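Local coordinates for CELL WALL surface anchor family protein (Streptococcus pneumoniae, PDB 2X9Z) that forms the repeating backbone subunit of the pneumococcal pilus, a cell-surface fibre that probably serves in adhesion, at residues A[93-97]-A[98-102]; A[123-126]-A[127-130]. The protein carries 1 engineered substitution. All coordinates share one frame; numbering follows the deposited sequence.

Contact 1 (A[93-97]-A[98-102]); sequences LKLTD and AGLAK
Thr96 caps the amino end of the short helix 97-103 and bonds to Gly99 in a local strand-to-helix junction at one end of strand 90-95. With its hydroxyl set between the backbone N and the carbonyl carbon (chi1 62°), Thr96 turns OG1 back to accept from Gly99 N at 3.3 Å, in a nearly straight bond of 162°. The same OG1 also bonds to the backbone O of Gly80, so the N-cap ties the helix start to the loop before strand 82-87. The Thr96 carbonyl takes the first i to i+4 bond, from Leu100 N to Thr96 O at 2.8 Å, with the donor nearly in line with the C=O. Ala101 N repeats the pattern on Asp97 O at 3.0 Å, less straight. This N-capped turn lies within the Cna-B-like pilin domain, where strand 90-95 is paired with strands 50-57 and 82-87. Beneath it the apolar contact is made by branches: Leu95 CB lies 4.0 Å from Leu100 CG, while Leu95 CD1 reaches over the Gly99 carbonyl, 3.9 Å from Gly99 O. Both leucines also touch Ala51. On the solvent side, Asp97 crosses Leu100 obliquely; its carboxylate, in the first turn, would probably interact favourably with the helix dipole.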
loop_
_atom_site.group_PDB
_atom_site.type_symbol
_atom_site.label_atom_id
_atom_site.label_comp_id
_atom_site.label_asym_id
_atom_site.label_seq_id
_atom_site.Cartn_x
_atom_site.Cartn_y
_atom_site.Cartn_z
ATOM N N LEU A 93 -2.829 5.572 7.767
ATOM C CA LEU A 93 -3.924 5.871 8.687
ATOM C C LEU A 93 -4.126 4.639 9.555
ATOM O O LEU A 93 -4.389 3.555 9.040
ATOM C CB LEU A 93 -5.215 6.208 7.928
ATOM C CG LEU A 93 -6.393 6.759 8.752
ATOM C CD1 LEU A 93 -7.364 7.530 7.865
ATOM C CD2 LEU A 93 -7.137 5.668 9.527
ATOM N N LYS A 94 -3.983 4.800 10.865
ATOM C CA LYS A 94 -4.126 3.677 11.771
ATOM C C LYS A 94 -5.178 3.982 12.826
ATOM O O LYS A 94 -5.267 5.109 13.324
ATOM C CB LYS A 94 -2.791 3.374 12.444
ATOM C CG LYS A 94 -2.327 4.430 13.423
ATOM C CD LYS A 94 -1.248 3.882 14.330
ATOM C CE LYS A 94 -1.588 4.127 15.781
ATOM N NZ LYS A 94 -0.658 3.394 16.677
ATOM N N LEU A 95 -5.986 2.986 13.169
ATOM C CA LEU A 95 -6.955 3.180 14.238
ATOM C C LEU A 95 -6.253 3.173 15.598
ATOM O O LEU A 95 -5.369 2.347 15.846
ATOM C CB LEU A 95 -8.044 2.107 14.203
ATOM C CG LEU A 95 -8.894 2.055 12.933
ATOM C CD1 LEU A 95 -10.068 1.111 13.133
ATOM C CD2 LEU A 95 -9.387 3.444 12.529
ATOM N N THR A 96 -6.631 4.106 16.469
ATOM C CA THR A 96 -6.172 4.086 17.856
ATOM C C THR A 96 -7.026 3.087 18.627
ATOM O O THR A 96 -7.935 2.478 18.064
ATOM C CB THR A 96 -6.369 5.448 18.513
ATOM O OG1 THR A 96 -7.766 5.749 18.515
ATOM C CG2 THR A 96 -5.616 6.534 17.755
ATOM N N ASP A 97 -6.763 2.923 19.920
ATOM C CA ASP A 97 -7.612 2.048 20.716
ATOM C C ASP A 97 -9.074 2.507 20.662
ATOM O O ASP A 97 -9.994 1.683 20.591
ATOM C CB ASP A 97 -7.117 1.974 22.160
ATOM C CG ASP A 97 -5.821 1.184 22.296
ATOM O OD1 ASP A 97 -5.412 0.519 21.317
ATOM O OD2 ASP A 97 -5.216 1.225 23.385
ATOM N N ALA A 98 -9.287 3.822 20.687
ATOM C CA ALA A 98 -10.638 4.380 20.617
ATOM C C ALA A 98 -11.319 4.016 19.290
ATOM O O ALA A 98 -12.506 3.697 19.258
ATOM C CB ALA A 98 -10.609 5.888 20.809
ATOM N N GLY A 99 -10.572 4.070 18.192
ATOM C CA GLY A 99 -11.110 3.678 16.900
ATOM C C GLY A 99 -11.320 2.178 16.789
ATOM O O GLY A 99 -12.308 1.719 16.218
ATOM N N LEU A 100 -10.386 1.403 17.330
ATOM C CA LEU A 100 -10.515 -0.048 17.293
ATOM C C LEU A 100 -11.783 -0.485 18.015
ATOM O O LEU A 100 -12.424 -1.457 17.629
ATOM C CB LEU A 100 -9.294 -0.711 17.920
ATOM C CG LEU A 100 -8.035 -0.690 17.046
ATOM C CD1 LEU A 100 -6.809 -1.074 17.853
ATOM C CD2 LEU A 100 -8.198 -1.597 15.834
ATOM N N ALA A 101 -12.153 0.243 19.064
ATOM C CA ALA A 101 -13.350 -0.106 19.827
ATOM C C ALA A 101 -14.613 -0.037 18.970
ATOM O O ALA A 101 -15.604 -0.700 19.268
ATOM C CB ALA A 101 -13.489 0.792 21.057
ATOM N N LYS A 102 -14.576 0.773 17.916
ATOM C CA LYS A 102 -15.735 0.951 17.048
ATOM C C LYS A 102 -15.839 -0.104 15.941
ATOM O O LYS A 102 -16.890 -0.236 15.316
ATOM C CB LYS A 102 -15.751 2.364 16.452
ATOM C CG LYS A 102 -15.993 3.442 17.500
ATOM C CD LYS A 102 -15.911 4.846 16.931
ATOM C CE LYS A 102 -16.341 5.855 17.989
ATOM N NZ LYS A 102 -16.255 7.250 17.479
#

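Contact 2 (A[123-126]-A[127-130]); sequences KAIV and EVPE
Ala124 lies on one side of the plane of the Glu130 carboxylate, with OE2 3.7 Å from Ala124 CA and the methyl slightly farther. On the other side of that plane, water 3 donates to OE2 at 2.7 Å; water 1, much closer to the plane and on the Ala124 side, donates to OE2 and to Lys123 O. A bend at chi2 (-78°) turns the carboxylate back towards residues 123-125. Its second oxygen, OE1, bonds to Thr58 OG1, so the buried group is gripped at both ends. Water 3 also accepts from Ile125 N at 2.8 Å and donates to Val128 O. Since waters 1 and 3 have more acceptors nearby than protons, their bonds to oxygen are probably shared or alternate. This is the connection from strand 110-120 of one sheet to strand 130-139 of the other in the Cna-B-like domain, and its outer end is a type II beta turn from Ile125 to Val128. The turn is closed by Val128 N donating to Ile125 O at 3.0 Å, tilted 32° from the carbonyl plane. Water 2 joins Ile125 O and Val128 O, two neighbouring acceptors, by donating to both. At the third position Glu127 takes a positive phi of 75°, which brings its CB to 2.9 Å from Val126 O, a tight approach, while its extended chain leads outward; Glu127 also pairs through its backbone with Thr260. The Ile125 and Val128 side chains lie alongside each other, with CG2 of Ile125 4.0 Å from CG2 of Val128.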
loop_
_atom_site.group_PDB
_atom_site.type_symbol
_atom_site.label_atom_id
_atom_site.label_comp_id
_atom_site.label_asym_id
_atom_site.label_seq_id
_atom_site.Cartn_x
_atom_site.Cartn_y
_atom_site.Cartn_z
ATOM N N LYS A 123 4.203 15.662 -14.543
ATOM C CA LYS A 123 5.183 14.584 -14.629
ATOM C C LYS A 123 4.584 13.392 -15.361
ATOM O O LYS A 123 5.305 12.488 -15.780
ATOM C CB LYS A 123 5.663 14.144 -13.246
ATOM C CG LYS A 123 6.298 15.235 -12.416
ATOM C CD LYS A 123 6.857 14.660 -11.132
ATOM C CE LYS A 123 7.275 15.752 -10.167
ATOM N NZ LYS A 123 7.871 15.176 -8.929
ATOM N N ALA A 124 3.262 13.387 -15.507
ATOM C CA ALA A 124 2.601 12.327 -16.257
ATOM C C ALA A 124 3.089 12.354 -17.697
ATOM O O ALA A 124 3.346 13.422 -18.258
ATOM C CB ALA A 124 1.097 12.486 -16.207
ATOM N N ILE A 125 3.230 11.171 -18.281
ATOM C CA ILE A 125 3.659 11.024 -19.662
ATOM C C ILE A 125 2.489 10.476 -20.467
ATOM O O ILE A 125 1.809 9.545 -20.029
ATOM C CB ILE A 125 4.869 10.076 -19.763
ATOM C CG1 ILE A 125 6.079 10.705 -19.066
ATOM C CG2 ILE A 125 5.172 9.740 -21.227
ATOM C CD1 ILE A 125 7.314 9.839 -19.071
ATOM N N VAL A 126 2.230 11.066 -21.629
ATOM C CA VAL A 126 1.075 10.649 -22.410
ATOM C C VAL A 126 1.101 9.140 -22.675
ATOM O O VAL A 126 2.151 8.559 -22.968
ATOM C CB VAL A 126 0.961 11.431 -23.730
ATOM C CG1 VAL A 126 0.689 12.894 -23.437
ATOM C CG2 VAL A 126 2.229 11.266 -24.553
ATOM N N GLU A 127 -0.066 8.522 -22.524
ATOM C CA GLU A 127 -0.276 7.102 -22.791
ATOM C C GLU A 127 0.296 6.169 -21.731
ATOM O O GLU A 127 0.140 4.956 -21.832
ATOM C CB GLU A 127 0.246 6.719 -24.182
ATOM C CG GLU A 127 -0.381 7.530 -25.305
ATOM C CD GLU A 127 0.126 7.139 -26.683
ATOM O OE1 GLU A 127 0.716 6.045 -26.824
ATOM O OE2 GLU A 127 -0.070 7.931 -27.627
ATOM N N VAL A 128 0.942 6.730 -20.713
ATOM C CA VAL A 128 1.509 5.916 -19.640
ATOM C C VAL A 128 0.719 6.126 -18.346
ATOM O O VAL A 128 0.639 7.241 -17.826
ATOM C CB VAL A 128 3.010 6.215 -19.414
ATOM C CG1 VAL A 128 3.580 5.297 -18.340
ATOM C CG2 VAL A 128 3.790 6.055 -20.710
ATOM N N PRO A 129 0.134 5.047 -17.813
ATOM C CA PRO A 129 -0.756 5.234 -16.661
ATOM C C PRO A 129 -0.044 5.677 -15.381
ATOM O O PRO A 129 1.170 5.502 -15.230
ATOM C CB PRO A 129 -1.350 3.839 -16.426
ATOM C CG PRO A 129 -0.931 3.001 -17.562
ATOM C CD PRO A 129 0.253 3.639 -18.220
ATOM N N GLU A 130 -0.820 6.244 -14.466
ATOM C CA GLU A 130 -0.392 6.456 -13.087
ATOM C C GLU A 130 -1.300 5.631 -12.187
ATOM O O GLU A 130 -2.458 5.367 -12.537
ATOM C CB GLU A 130 -0.475 7.937 -12.720
ATOM C CG GLU A 130 0.342 8.834 -13.646
ATOM C CD GLU A 130 1.833 8.807 -13.354
ATOM O OE1 GLU A 130 2.239 8.413 -12.239
ATOM O OE2 GLU A 130 2.610 9.229 -14.233
HETATM O O HOH W 1 5.196 10.170 -14.418
HETATM O O HOH W 2 -0.584 9.631 -18.643
HETATM O O HOH W 3 2.715 8.751 -16.884
#

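Contacts 1 and 2 lie at opposite sides of the chain's centre, their own centres about 37 Å apart and their nearest atoms about 20 Å apart, so neither touches the other. They follow in series along the chain: helix 97-103 leads on to strand 110-120, which runs into the loop of contact 2. Strands 90-95 and 130-139 belong to the same sheet, separated in it by strand 50-57. That intervening strand meets contact 1 through Ala51, near its start, whereas Thr58, just past its end, holds Glu130 of contact 2.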